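Local coordinates for kinesin-like protein KIF19 (Mus musculus, PDB 5GSZ) that walks toward microtubule plus ends and depolymerises microtubules at ciliary tips to regulate the length of motile cilia, its motor domain being captured here with magnesium and ADP, at residues 128-131 and 132-135; 121-124 and 125-129; 74-77 and 78-81; 299-302 and 303-306. All coordinates share one frame; numbering follows the deposited sequence.

Contact 1: 128-131 and 132-135; sequences LNDL and FRAI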
ATOM      1  N   LEU A 128      12.729  -4.941  -4.469  1.00 48.05           N
ATOM      2  CA  LEU A 128      14.106  -4.900  -3.977  1.00 46.97           C
ATOM      3  C   LEU A 128      15.059  -5.531  -4.973  1.00 53.71           C
ATOM      4  O   LEU A 128      16.219  -5.116  -5.084  1.00 56.17           O
ATOM      5  CB  LEU A 128      14.230  -5.587  -2.616  1.00 43.11           C
ATOM      6  CG  LEU A 128      13.807  -4.835  -1.345  1.00 51.80           C
ATOM      7  CD1 LEU A 128      12.337  -4.572  -1.169  1.00 48.63           C
ATOM      8  CD2 LEU A 128      14.326  -5.549  -0.121  1.00 55.29           C
ATOM      9  N   ASN A 129      14.573  -6.494  -5.744  1.00 56.45           N
ATOM     10  CA  ASN A 129      15.434  -7.281  -6.607  1.00 54.69           C
ATOM     11  C   ASN A 129      15.814  -6.513  -7.866  1.00 52.85           C
ATOM     12  O   ASN A 129      16.993  -6.403  -8.209  1.00 57.52           O
ATOM     13  CB  ASN A 129      14.716  -8.578  -6.938  1.00 56.05           C
ATOM     14  CG  ASN A 129      15.648  -9.722  -7.081  1.00 66.57           C
ATOM     15  OD1 ASN A 129      16.447  -9.795  -8.026  1.00 74.10           O
ATOM     16  ND2 ASN A 129      15.616 -10.604  -6.098  1.00 59.98           N
ATOM     17  N   ASP A 130      14.828  -5.972  -8.566  1.00 50.01           N
ATOM     18  CA  ASP A 130      15.144  -5.121  -9.698  1.00 56.30           C
ATOM     19  C   ASP A 130      15.861  -3.851  -9.272  1.00 55.17           C
ATOM     20  O   ASP A 130      16.456  -3.158 -10.110  1.00 51.13           O
ATOM     21  CB  ASP A 130      13.872  -4.759 -10.450  1.00 53.90           C
ATOM     22  CG  ASP A 130      13.448  -5.823 -11.404  1.00 56.17           C
ATOM     23  OD1 ASP A 130      14.248  -6.766 -11.619  1.00 61.22           O
ATOM     24  OD2 ASP A 130      12.336  -5.688 -11.957  1.00 54.97           O
ATOM     25  N   LEU A 131      15.804  -3.525  -7.993  1.00 50.42           N
ATOM     26  CA  LEU A 131      16.493  -2.342  -7.523  1.00 54.27           C
ATOM     27  C   LEU A 131      17.998  -2.573  -7.531  1.00 55.69           C
ATOM     28  O   LEU A 131      18.764  -1.740  -8.027  1.00 52.52           O
ATOM     29  CB  LEU A 131      15.969  -1.997  -6.137  1.00 51.31           C
ATOM     30  CG  LEU A 131      16.177  -0.569  -5.694  1.00 51.62           C
ATOM     31  CD1 LEU A 131      14.965  -0.130  -4.891  1.00 47.64           C
ATOM     32  CD2 LEU A 131      17.436  -0.516  -4.854  1.00 55.81           C
ATOM     33  N   PHE A 132      18.429  -3.737  -7.030  1.00 57.44           N
ATOM     34  CA  PHE A 132      19.846  -4.081  -6.977  1.00 54.85           C
ATOM     35  C   PHE A 132      20.425  -4.403  -8.352  1.00 54.26           C
ATOM     36  O   PHE A 132      21.625  -4.215  -8.569  1.00 57.14           O
ATOM     37  CB  PHE A 132      20.044  -5.261  -6.033  1.00 54.37           C
ATOM     38  CG  PHE A 132      19.590  -4.985  -4.636  1.00 60.45           C
ATOM     39  CD1 PHE A 132      19.651  -3.699  -4.117  1.00 63.39           C
ATOM     40  CD2 PHE A 132      19.075  -6.000  -3.844  1.00 62.62           C
ATOM     41  CE1 PHE A 132      19.231  -3.434  -2.826  1.00 57.46           C
ATOM     42  CE2 PHE A 132      18.640  -5.743  -2.566  1.00 58.33           C
ATOM     43  CZ  PHE A 132      18.719  -4.461  -2.057  1.00 64.00           C
ATOM     44  N   ARG A 133      19.614  -4.897  -9.284  1.00 51.19           N
ATOM     45  CA  ARG A 133      20.090  -5.036 -10.657  1.00 56.83           C
ATOM     46  C   ARG A 133      20.304  -3.673 -11.305  1.00 54.54           C
ATOM     47  O   ARG A 133      21.384  -3.387 -11.837  1.00 53.83           O
ATOM     48  CB  ARG A 133      19.104  -5.860 -11.482  1.00 61.03           C
ATOM     49  CG  ARG A 133      19.113  -7.333 -11.162  1.00 65.25           C
ATOM     50  CD  ARG A 133      18.339  -8.105 -12.203  1.00 68.68           C
ATOM     51  NE  ARG A 133      18.331  -9.516 -11.863  1.00 73.16           N
ATOM     52  CZ  ARG A 133      17.377 -10.101 -11.150  1.00 80.60           C
ATOM     53  NH1 ARG A 133      16.334  -9.389 -10.723  1.00 73.96           N
ATOM     54  NH2 ARG A 133      17.460 -11.401 -10.881  1.00 79.46           N
ATOM     55  N   ALA A 134      19.269  -2.831 -11.292  1.00 54.15           N
ATOM     56  CA  ALA A 134      19.386  -1.472 -11.800  1.00 51.71           C
ATOM     57  C   ALA A 134      20.564  -0.734 -11.181  1.00 55.59           C
ATOM     58  O   ALA A 134      21.196   0.099 -11.844  1.00 57.00           O
ATOM     59  CB  ALA A 134      18.089  -0.708 -11.529  1.00 52.98           C
ATOM     60  N   ILE A 135      20.881  -1.026  -9.919  1.00 50.61           N
ATOM     61  CA  ILE A 135      22.003  -0.356  -9.277  1.00 51.26           C
ATOM     62  C   ILE A 135      23.325  -0.843  -9.854  1.00 57.50           C
ATOM     63  O   ILE A 135      24.247  -0.048 -10.071  1.00 59.78           O
ATOM     64  CB  ILE A 135      21.938  -0.537  -7.749  1.00 53.75           C
ATOM     65  CG1 ILE A 135      20.919   0.439  -7.157  1.00 52.12           C
ATOM     66  CG2 ILE A 135      23.296  -0.328  -7.110  1.00 43.78           C
ATOM     67  CD1 ILE A 135      20.765   0.303  -5.690  1.00 47.30           C
TER

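Contact 2: 121-124 and 125-129; sequences PGIY and VRTLN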
ATOM      1  N   PRO A 121       6.240 -15.038  -3.872  1.00 55.32           N
ATOM      2  CA  PRO A 121       6.591 -13.750  -3.253  1.00 54.68           C
ATOM      3  C   PRO A 121       5.882 -12.575  -3.902  1.00 51.36           C
ATOM      4  O   PRO A 121       5.455 -12.624  -5.057  1.00 52.98           O
ATOM      5  CB  PRO A 121       8.105 -13.660  -3.479  1.00 56.18           C
ATOM      6  CG  PRO A 121       8.542 -15.065  -3.753  1.00 52.78           C
ATOM      7  CD  PRO A 121       7.406 -15.696  -4.470  1.00 54.26           C
ATOM      8  N   GLY A 122       5.794 -11.482  -3.149  1.00 48.73           N
ATOM      9  CA  GLY A 122       5.089 -10.315  -3.652  1.00 47.47           C
ATOM     10  C   GLY A 122       5.927  -9.128  -4.097  1.00 45.40           C
ATOM     11  O   GLY A 122       7.034  -9.277  -4.625  1.00 43.25           O
ATOM     12  N   ILE A 123       5.382  -7.933  -3.869  1.00 42.28           N
ATOM     13  CA  ILE A 123       5.936  -6.707  -4.435  1.00 44.24           C
ATOM     14  C   ILE A 123       7.266  -6.339  -3.777  1.00 46.48           C
ATOM     15  O   ILE A 123       8.193  -5.887  -4.460  1.00 45.71           O
ATOM     16  CB  ILE A 123       4.922  -5.555  -4.306  1.00 42.09           C
ATOM     17  CG1 ILE A 123       3.740  -5.764  -5.242  1.00 43.42           C
ATOM     18  CG2 ILE A 123       5.599  -4.203  -4.588  1.00 42.83           C
ATOM     19  CD1 ILE A 123       4.142  -5.889  -6.684  1.00 46.93           C
ATOM     20  N   TYR A 124       7.365  -6.471  -2.449  1.00 40.09           N
ATOM     21  CA  TYR A 124       8.584  -6.137  -1.716  1.00 41.27           C
ATOM     22  C   TYR A 124       9.825  -6.717  -2.373  1.00 42.81           C
ATOM     23  O   TYR A 124      10.650  -5.973  -2.908  1.00 43.86           O
ATOM     24  CB  TYR A 124       8.545  -6.638  -0.266  1.00 40.36           C
ATOM     25  CG  TYR A 124       7.501  -6.015   0.645  1.00 42.67           C
ATOM     26  CD1 TYR A 124       6.979  -4.748   0.409  1.00 47.48           C
ATOM     27  CD2 TYR A 124       7.042  -6.708   1.753  1.00 38.46           C
ATOM     28  CE1 TYR A 124       6.018  -4.195   1.277  1.00 47.53           C
ATOM     29  CE2 TYR A 124       6.115  -6.177   2.600  1.00 42.24           C
ATOM     30  CZ  TYR A 124       5.594  -4.926   2.371  1.00 42.57           C
ATOM     31  OH  TYR A 124       4.662  -4.422   3.253  1.00 41.02           O
ATOM     32  N   VAL A 125       9.954  -8.043  -2.354  1.00 39.91           N
ATOM     33  CA  VAL A 125      11.193  -8.661  -2.810  1.00 41.92           C
ATOM     34  C   VAL A 125      11.375  -8.472  -4.314  1.00 43.32           C
ATOM     35  O   VAL A 125      12.497  -8.280  -4.789  1.00 52.29           O
ATOM     36  CB  VAL A 125      11.263 -10.151  -2.393  1.00 47.38           C
ATOM     37  CG1 VAL A 125      11.045 -10.328  -0.899  1.00 53.10           C
ATOM     38  CG2 VAL A 125      10.257 -10.975  -3.132  1.00 49.48           C
ATOM     39  N   ARG A 126      10.295  -8.501  -5.089  1.00 42.59           N
ATOM     40  CA  ARG A 126      10.449  -8.282  -6.528  1.00 44.74           C
ATOM     41  C   ARG A 126      10.996  -6.893  -6.795  1.00 47.86           C
ATOM     42  O   ARG A 126      11.862  -6.706  -7.657  1.00 53.44           O
ATOM     43  CB  ARG A 126       9.117  -8.494  -7.262  1.00 47.97           C
ATOM     44  CG  ARG A 126       8.706  -9.947  -7.313  1.00 44.88           C
ATOM     45  CD  ARG A 126       7.281 -10.186  -7.753  1.00 47.50           C
ATOM     46  NE  ARG A 126       7.242 -11.468  -8.455  1.00 53.59           N
ATOM     47  CZ  ARG A 126       7.135 -12.667  -7.884  1.00 55.11           C
ATOM     48  NH1 ARG A 126       7.019 -12.793  -6.571  1.00 58.69           N
ATOM     49  NH2 ARG A 126       7.150 -13.756  -8.629  1.00 53.22           N
ATOM     50  N   THR A 127      10.542  -5.914  -6.024  1.00 48.94           N
ATOM     51  CA  THR A 127      11.025  -4.555  -6.192  1.00 49.98           C
ATOM     52  C   THR A 127      12.439  -4.387  -5.653  1.00 48.14           C
ATOM     53  O   THR A 127      13.270  -3.742  -6.301  1.00 50.01           O
ATOM     54  CB  THR A 127      10.068  -3.579  -5.515  1.00 44.99           C
ATOM     55  OG1 THR A 127       8.727  -3.922  -5.877  1.00 45.87           O
ATOM     56  CG2 THR A 127      10.348  -2.159  -5.960  1.00 38.95           C
ATOM     57  N   LEU A 128      12.729  -4.941  -4.469  1.00 48.05           N
ATOM     58  CA  LEU A 128      14.106  -4.900  -3.977  1.00 46.97           C
ATOM     59  C   LEU A 128      15.059  -5.531  -4.973  1.00 53.71           C
ATOM     60  O   LEU A 128      16.219  -5.116  -5.084  1.00 56.17           O
ATOM     61  CB  LEU A 128      14.230  -5.587  -2.616  1.00 43.11           C
ATOM     62  CG  LEU A 128      13.807  -4.835  -1.345  1.00 51.80           C
ATOM     63  CD1 LEU A 128      12.337  -4.572  -1.169  1.00 48.63           C
ATOM     64  CD2 LEU A 128      14.326  -5.549  -0.121  1.00 55.29           C
ATOM     65  N   ASN A 129      14.573  -6.494  -5.744  1.00 56.45           N
ATOM     66  CA  ASN A 129      15.434  -7.281  -6.607  1.00 54.69           C
ATOM     67  C   ASN A 129      15.814  -6.513  -7.866  1.00 52.85           C
ATOM     68  O   ASN A 129      16.993  -6.403  -8.209  1.00 57.52           O
ATOM     69  CB  ASN A 129      14.716  -8.578  -6.938  1.00 56.05           C
ATOM     70  CG  ASN A 129      15.648  -9.722  -7.081  1.00 66.57           C
ATOM     71  OD1 ASN A 129      16.447  -9.795  -8.026  1.00 74.10           O
ATOM     72  ND2 ASN A 129      15.616 -10.604  -6.098  1.00 59.98           N
TER

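Contact 3: 74-77 and 78-81; sequences TATQ and EMVY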
ATOM      1  N   THR A  74      -6.150 -14.854 -12.883  1.00 59.96           N
ATOM      2  CA  THR A  74      -5.249 -15.191 -13.978  1.00 59.76           C
ATOM      3  C   THR A  74      -3.876 -14.553 -13.799  1.00 60.04           C
ATOM      4  O   THR A  74      -2.868 -15.143 -14.205  1.00 67.13           O
ATOM      5  CB  THR A  74      -5.850 -14.766 -15.314  1.00 61.50           C
ATOM      6  OG1 THR A  74      -6.080 -13.352 -15.307  1.00 65.78           O
ATOM      7  CG2 THR A  74      -7.163 -15.481 -15.533  1.00 63.63           C
ATOM      8  N   ALA A  75      -3.805 -13.366 -13.203  1.00 56.43           N
ATOM      9  CA  ALA A  75      -2.522 -12.692 -13.057  1.00 55.08           C
ATOM     10  C   ALA A  75      -1.640 -13.412 -12.044  1.00 54.86           C
ATOM     11  O   ALA A  75      -2.115 -13.918 -11.024  1.00 58.55           O
ATOM     12  CB  ALA A  75      -2.726 -11.240 -12.636  1.00 50.91           C
ATOM     13  N   THR A  76      -0.348 -13.465 -12.332  1.00 53.26           N
ATOM     14  CA  THR A  76       0.599 -14.020 -11.382  1.00 58.67           C
ATOM     15  C   THR A  76       1.162 -12.908 -10.502  1.00 55.03           C
ATOM     16  O   THR A  76       0.928 -11.718 -10.727  1.00 55.53           O
ATOM     17  CB  THR A  76       1.727 -14.747 -12.111  1.00 60.82           C
ATOM     18  OG1 THR A  76       2.684 -13.790 -12.573  1.00 58.79           O
ATOM     19  CG2 THR A  76       1.164 -15.492 -13.314  1.00 56.41           C
ATOM     20  N   GLN A  77       1.916 -13.305  -9.480  1.00 51.94           N
ATOM     21  CA  GLN A  77       2.604 -12.306  -8.677  1.00 45.56           C
ATOM     22  C   GLN A  77       3.506 -11.430  -9.548  1.00 48.62           C
ATOM     23  O   GLN A  77       3.422 -10.199  -9.492  1.00 53.80           O
ATOM     24  CB  GLN A  77       3.378 -12.983  -7.542  1.00 43.99           C
ATOM     25  CG  GLN A  77       2.469 -13.594  -6.464  1.00 43.68           C
ATOM     26  CD  GLN A  77       1.890 -12.582  -5.472  1.00 45.08           C
ATOM     27  OE1 GLN A  77       1.086 -11.719  -5.832  1.00 45.99           O
ATOM     28  NE2 GLN A  77       2.272 -12.711  -4.204  1.00 42.65           N
ATOM     29  N   GLU A  78       4.334 -12.036 -10.407  1.00 49.45           N
ATOM     30  CA  GLU A  78       5.242 -11.213 -11.212  1.00 49.53           C
ATOM     31  C   GLU A  78       4.505 -10.315 -12.191  1.00 51.88           C
ATOM     32  O   GLU A  78       5.011  -9.244 -12.532  1.00 55.76           O
ATOM     33  CB  GLU A  78       6.250 -12.060 -11.986  1.00 52.82           C
ATOM     34  CG  GLU A  78       7.629 -12.176 -11.281  1.00 59.50           C
ATOM     35  CD  GLU A  78       8.665 -11.131 -11.709  1.00 59.59           C
ATOM     36  OE1 GLU A  78       9.759 -11.095 -11.098  1.00 60.54           O
ATOM     37  OE2 GLU A  78       8.406 -10.380 -12.677  1.00 62.86           O
ATOM     38  N   MET A  79       3.331 -10.715 -12.668  1.00 52.63           N
ATOM     39  CA  MET A  79       2.622  -9.851 -13.603  1.00 51.11           C
ATOM     40  C   MET A  79       2.061  -8.633 -12.887  1.00 54.61           C
ATOM     41  O   MET A  79       2.073  -7.518 -13.429  1.00 53.09           O
ATOM     42  CB  MET A  79       1.503 -10.620 -14.291  1.00 60.08           C
ATOM     43  CG  MET A  79       1.948 -11.846 -15.053  1.00 58.25           C
ATOM     44  SD  MET A  79       0.526 -12.684 -15.775  1.00 65.99           S
ATOM     45  CE  MET A  79       1.360 -14.090 -16.529  1.00 75.41           C
ATOM     46  N   VAL A  80       1.556  -8.835 -11.667  1.00 54.79           N
ATOM     47  CA  VAL A  80       1.140  -7.709 -10.840  1.00 51.89           C
ATOM     48  C   VAL A  80       2.313  -6.771 -10.606  1.00 49.62           C
ATOM     49  O   VAL A  80       2.181  -5.546 -10.722  1.00 50.16           O
ATOM     50  CB  VAL A  80       0.534  -8.210  -9.517  1.00 48.20           C
ATOM     51  CG1 VAL A  80       0.591  -7.114  -8.465  1.00 46.29           C
ATOM     52  CG2 VAL A  80      -0.902  -8.623  -9.736  1.00 48.71           C
ATOM     53  N   TYR A  81       3.481  -7.331 -10.293  1.00 44.84           N
ATOM     54  CA  TYR A  81       4.659  -6.505 -10.089  1.00 46.79           C
ATOM     55  C   TYR A  81       5.017  -5.720 -11.345  1.00 51.39           C
ATOM     56  O   TYR A  81       5.237  -4.500 -11.288  1.00 48.57           O
ATOM     57  CB  TYR A  81       5.825  -7.374  -9.657  1.00 47.57           C
ATOM     58  CG  TYR A  81       7.143  -6.679  -9.844  1.00 49.63           C
ATOM     59  CD1 TYR A  81       7.518  -5.632  -9.009  1.00 48.93           C
ATOM     60  CD2 TYR A  81       8.012  -7.060 -10.862  1.00 49.58           C
ATOM     61  CE1 TYR A  81       8.729  -4.986  -9.175  1.00 50.82           C
ATOM     62  CE2 TYR A  81       9.218  -6.424 -11.033  1.00 49.95           C
ATOM     63  CZ  TYR A  81       9.573  -5.388 -10.187  1.00 52.45           C
ATOM     64  OH  TYR A  81      10.778  -4.755 -10.355  1.00 54.52           O
TER

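Contact 4: 299-302 and 303-306; sequences RDSK and LTRL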
ATOM      1  N   ARG A 299      -4.462  17.076  13.833  1.00 58.17           N
ATOM      2  CA  ARG A 299      -3.202  16.339  13.934  1.00 65.25           C
ATOM      3  C   ARG A 299      -3.031  15.423  12.722  1.00 61.89           C
ATOM      4  O   ARG A 299      -3.946  14.668  12.361  1.00 57.60           O
ATOM      5  CB  ARG A 299      -3.133  15.515  15.224  1.00 56.96           C
ATOM      6  N   ASP A 300      -1.863  15.510  12.094  1.00 57.46           N
ATOM      7  CA  ASP A 300      -1.485  14.559  11.060  1.00 61.78           C
ATOM      8  C   ASP A 300      -1.196  13.201  11.682  1.00 61.38           C
ATOM      9  O   ASP A 300      -0.527  13.108  12.712  1.00 64.42           O
ATOM     10  CB  ASP A 300      -0.258  15.063  10.304  1.00 61.09           C
ATOM     11  CG  ASP A 300      -0.529  16.362   9.570  1.00 75.85           C
ATOM     12  OD1 ASP A 300      -1.724  16.737   9.461  1.00 78.28           O
ATOM     13  OD2 ASP A 300       0.443  17.000   9.094  1.00 81.11           O
ATOM     14  N   SER A 301      -1.709  12.142  11.063  1.00 59.46           N
ATOM     15  CA  SER A 301      -1.393  10.802  11.528  1.00 52.68           C
ATOM     16  C   SER A 301       0.103  10.540  11.382  1.00 53.63           C
ATOM     17  O   SER A 301       0.815  11.240  10.656  1.00 50.96           O
ATOM     18  CB  SER A 301      -2.194   9.772  10.742  1.00 51.85           C
ATOM     19  OG  SER A 301      -1.964   9.928   9.356  1.00 52.64           O
ATOM     20  N   LYS A 302       0.592   9.533  12.110  1.00 50.40           N
ATOM     21  CA  LYS A 302       1.983   9.135  11.932  1.00 52.05           C
ATOM     22  C   LYS A 302       2.275   8.828  10.464  1.00 54.00           C
ATOM     23  O   LYS A 302       3.309   9.244   9.930  1.00 49.88           O
ATOM     24  CB  LYS A 302       2.318   7.931  12.817  1.00 48.05           C
ATOM     25  CG  LYS A 302       1.995   8.128  14.292  1.00 57.59           C
ATOM     26  CD  LYS A 302       2.820   9.251  14.937  1.00 64.56           C
ATOM     27  CE  LYS A 302       2.247   9.648  16.294  1.00 61.02           C
ATOM     28  NZ  LYS A 302       0.912  10.319  16.132  1.00 63.29           N
ATOM     29  N   LEU A 303       1.353   8.137   9.777  1.00 53.12           N
ATOM     30  CA  LEU A 303       1.632   7.759   8.399  1.00 45.97           C
ATOM     31  C   LEU A 303       1.677   8.975   7.493  1.00 46.98           C
ATOM     32  O   LEU A 303       2.512   9.033   6.586  1.00 52.54           O
ATOM     33  CB  LEU A 303       0.609   6.737   7.906  1.00 53.21           C
ATOM     34  CG  LEU A 303       0.613   6.327   6.429  1.00 50.69           C
ATOM     35  CD1 LEU A 303       1.945   5.726   6.056  1.00 49.96           C
ATOM     36  CD2 LEU A 303      -0.498   5.330   6.123  1.00 45.40           C
ATOM     37  N   THR A 304       0.827   9.973   7.742  1.00 52.12           N
ATOM     38  CA  THR A 304       0.888  11.210   6.960  1.00 52.70           C
ATOM     39  C   THR A 304       2.206  11.941   7.178  1.00 50.37           C
ATOM     40  O   THR A 304       2.856  12.379   6.216  1.00 45.98           O
ATOM     41  CB  THR A 304      -0.272  12.133   7.317  1.00 48.79           C
ATOM     42  OG1 THR A 304      -1.505  11.538   6.909  1.00 53.32           O
ATOM     43  CG2 THR A 304      -0.103  13.452   6.612  1.00 47.07           C
ATOM     44  N   ARG A 305       2.599  12.107   8.445  1.00 50.79           N
ATOM     45  CA  ARG A 305       3.856  12.787   8.745  1.00 55.70           C
ATOM     46  C   ARG A 305       5.039  12.050   8.124  1.00 53.60           C
ATOM     47  O   ARG A 305       5.932  12.677   7.548  1.00 56.44           O
ATOM     48  CB  ARG A 305       4.032  12.940  10.264  1.00 60.13           C
ATOM     49  CG  ARG A 305       3.225  14.110  10.873  1.00 62.26           C
ATOM     50  CD  ARG A 305       2.746  13.844  12.319  1.00 63.93           C
ATOM     51  NE  ARG A 305       3.829  13.751  13.296  1.00 69.19           N
ATOM     52  CZ  ARG A 305       3.681  13.294  14.539  1.00 76.04           C
ATOM     53  NH1 ARG A 305       2.491  12.875  14.963  1.00 72.36           N
ATOM     54  NH2 ARG A 305       4.727  13.238  15.357  1.00 78.67           N
ATOM     55  N   LEU A 306       5.041  10.713   8.187  1.00 56.86           N
ATOM     56  CA  LEU A 306       6.142   9.960   7.587  1.00 56.44           C
ATOM     57  C   LEU A 306       6.211  10.163   6.075  1.00 50.21           C
ATOM     58  O   LEU A 306       7.304  10.209   5.506  1.00 51.81           O
ATOM     59  CB  LEU A 306       6.015   8.473   7.925  1.00 53.96           C
ATOM     60  CG  LEU A 306       6.937   7.547   7.133  1.00 60.17           C
ATOM     61  CD1 LEU A 306       8.362   7.850   7.537  1.00 66.17           C
ATOM     62  CD2 LEU A 306       6.651   6.065   7.356  1.00 54.07           C
TER

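Contact 1: 128-131 and 132-135
Phe132 turns back toward the preceding turn of helix 123-136, so that one face of its ring lies against the carbonyl oxygen of Leu128, with CD2 3.2 Å from that O and the oxygen offset toward the rim. Leu128 O also accepts from Phe132 N at 3.3 Å, and Arg133, Ala134 and Ile135 bond in turn to the carbonyls of Asn129, Asp130 and Leu131.

Apolar contacts follow the inner side. Leu131 and Ile135 run side by side, with Leu131 CD2 3.5 Å from Ile135 CD1. Leu131 CD2 also lies 3.9 Å from Phe132 CD1.

The outer side is polar. The extended Arg133 brings NH1 to 2.7 Å from Asn129 OD1, amide and guanidinium planes 28° apart, at an angle poor for a hydrogen bond. Asp130 OD1 meets Arg133 NH1 at the guanidinium edge at 3.5 Å, a salt bridge whose hydrogen bond is weak, the carboxylate turned 72° from that plane. Asp130 OD2 has stronger partners in Tyr81 and Lys86.

The helix is thus amphipathic, laying Leu128, Leu131, Phe132 and Ile135 on strands 142-154 and 220-232, with Asn129, Asp130 and Arg133 on its other side; helix 192-203 flanks Leu128 and Phe132, and helix 89-93 meets Ala134 and Ile135.

Contact 2: 121-124 and 125-129
Thr127 stands one turn beyond Ile123 with its hydroxyl turned back along the helix: chi1 of -46° keeps OG1 beside its own backbone N, and both atoms point at one carbonyl. Ile123 O therefore accepts twice, from Thr127 N at 2.8 Å and from Thr127 OG1 at 2.5 Å, the second value uncertain at this resolution. The two side chains cross at a slant, Ile123 CG2 passing 3.4 Å from Thr127 OG1.

On another side, Pro121 CB packs on Val125 CG2 at 3.5 Å, and Arg126 runs across the proline at about a right angle. The arginine chain lies over the carbonyl of Gly122, with Arg126 CG 3.2 Å from Gly122 O, then bends at chi3 to carry the guanidinium toward Pro121, where NH1 is doubtfully placed. Gly122 occupies the N-cap position, and its carbonyl takes a weak bond from Arg126 N. Tyr124 leads off toward strand 242-250 and Leu199.

The chemistry implies a helix start held partly from outside, by backbone bonds of Gly122, Ile123 and Tyr124 with Leu115, Thr113 and Met114. The buried threonine hydroxyl is returned to the backbone, with a weak second bond to Thr85; the arginine has a weak, long ion pair with Glu78.

Contact 3: 74-77 and 78-81
Thr76 and Met79 meet through a pair of reciprocal bonds at the start of helix 77-84. The Met79 amide donates to Thr76 OG1 at 3.1 Å, fairly straight at 153°; chi1 of 80° lodges that hydroxyl between the threonine's own N and carbonyl carbon, turned to the first helical turn. In return the extended Met79 side chain reaches back, and its SD accepts weakly from Thr76 N at 3.6 Å. This is a capping box with Thr76 as N-cap, sulfur standing where an oxygen more often accepts. Alongside it, Thr76 CG2 touches Met79 CE at 3.5 Å.

The carbonyls are taken up as the helix begins: Thr76 O accepts from Val80 N (3.1 Å, 170°), with Met79 N as a weak second donor, and Gln77 O accepts from Tyr81 N at 3.0 Å. The polar side chains find their partners further off. Gln77, bent at chi2, has OE1 bonded to Arg17 of the ADP pocket and NE2 to the carbonyls of Glu120 and Tyr112, in the neighbourhood of the nucleotide. Tyr81 OH bonds to Asp130, Glu78 OE2 to Gln82 and Thr74 OG1 to Asp72. Just before the cap, Ala75 CB comes within 4.3 Å of Val80 CG2, an apolar contact.

Contact 4: 299-302 and 303-306
Ser301 caps helix 302-307 by turning its hydroxyl over the first turn, where Thr304 meets it with both backbone and side chain. Thr304 N donates to Ser301 OG at 3.2 Å, the angle at hydrogen 155°, and Thr304 OG1 lies 3.0 Å from the same Ser301 OG in a second hydrogen bond. With chi1 of 55° the serine oxygen lies over its own backbone, which suits the N-cap role, and two bonds to one residue fix its rotation. The helix proper then begins: Arg305 N bonds to Ser301 O in an almost straight line (3.0 Å, 175°), followed by Leu306 N to Lys302 O at 2.9 Å.

Apolar touching is slight. Asp300 meets Thr304 at about a right angle, CB to CG2 4.0 Å, and the same Asp300 CB lies 3.7 Å from Arg305 CG.

Charged groups make the third kind of contact. Lys302 and Arg305 lie side by side, pointing the same way, with Lys302 NZ 3.2 Å from Arg305 NH1; two like charges so placed would probably disfavour one another. Asp300 O sits in the guanidinium plane at its edge, whereas the Asp300 carboxylate stays apart from the arginine.

In kinesins generally this helix is part of the microtubule-facing side, so a similar placement is likely here. Leu303 and Leu306 rest on strand 242-250 of the central sheet, Lys302 and Leu303 reach Ile153 of strand 142-154, Lys302 and Arg305 touch Leu171 of strand 171-173, and Glu156 takes the Lys302 amide.

Overall arrangement
From the N terminus the order is contact 3, contact 2, contact 1, contact 4. Each is a single helical turn or helix start, so none closes a long loop and none nests in another. Contacts 2 and 1 overlap at Leu128 and Asn129, running as one along helix 123-136. Through contact 3, helix 77-84 lies against helix 123-136, Tyr81 packing on Ile123 and Thr127. Contact 4 stands apart, its nearest atoms about 11 Å from contact 2. Strand 242-250 separates them, Met248 touching helix 123-136 and Phe247 and Ile249 touching helix 302-307, across the central sheet of the motor domain.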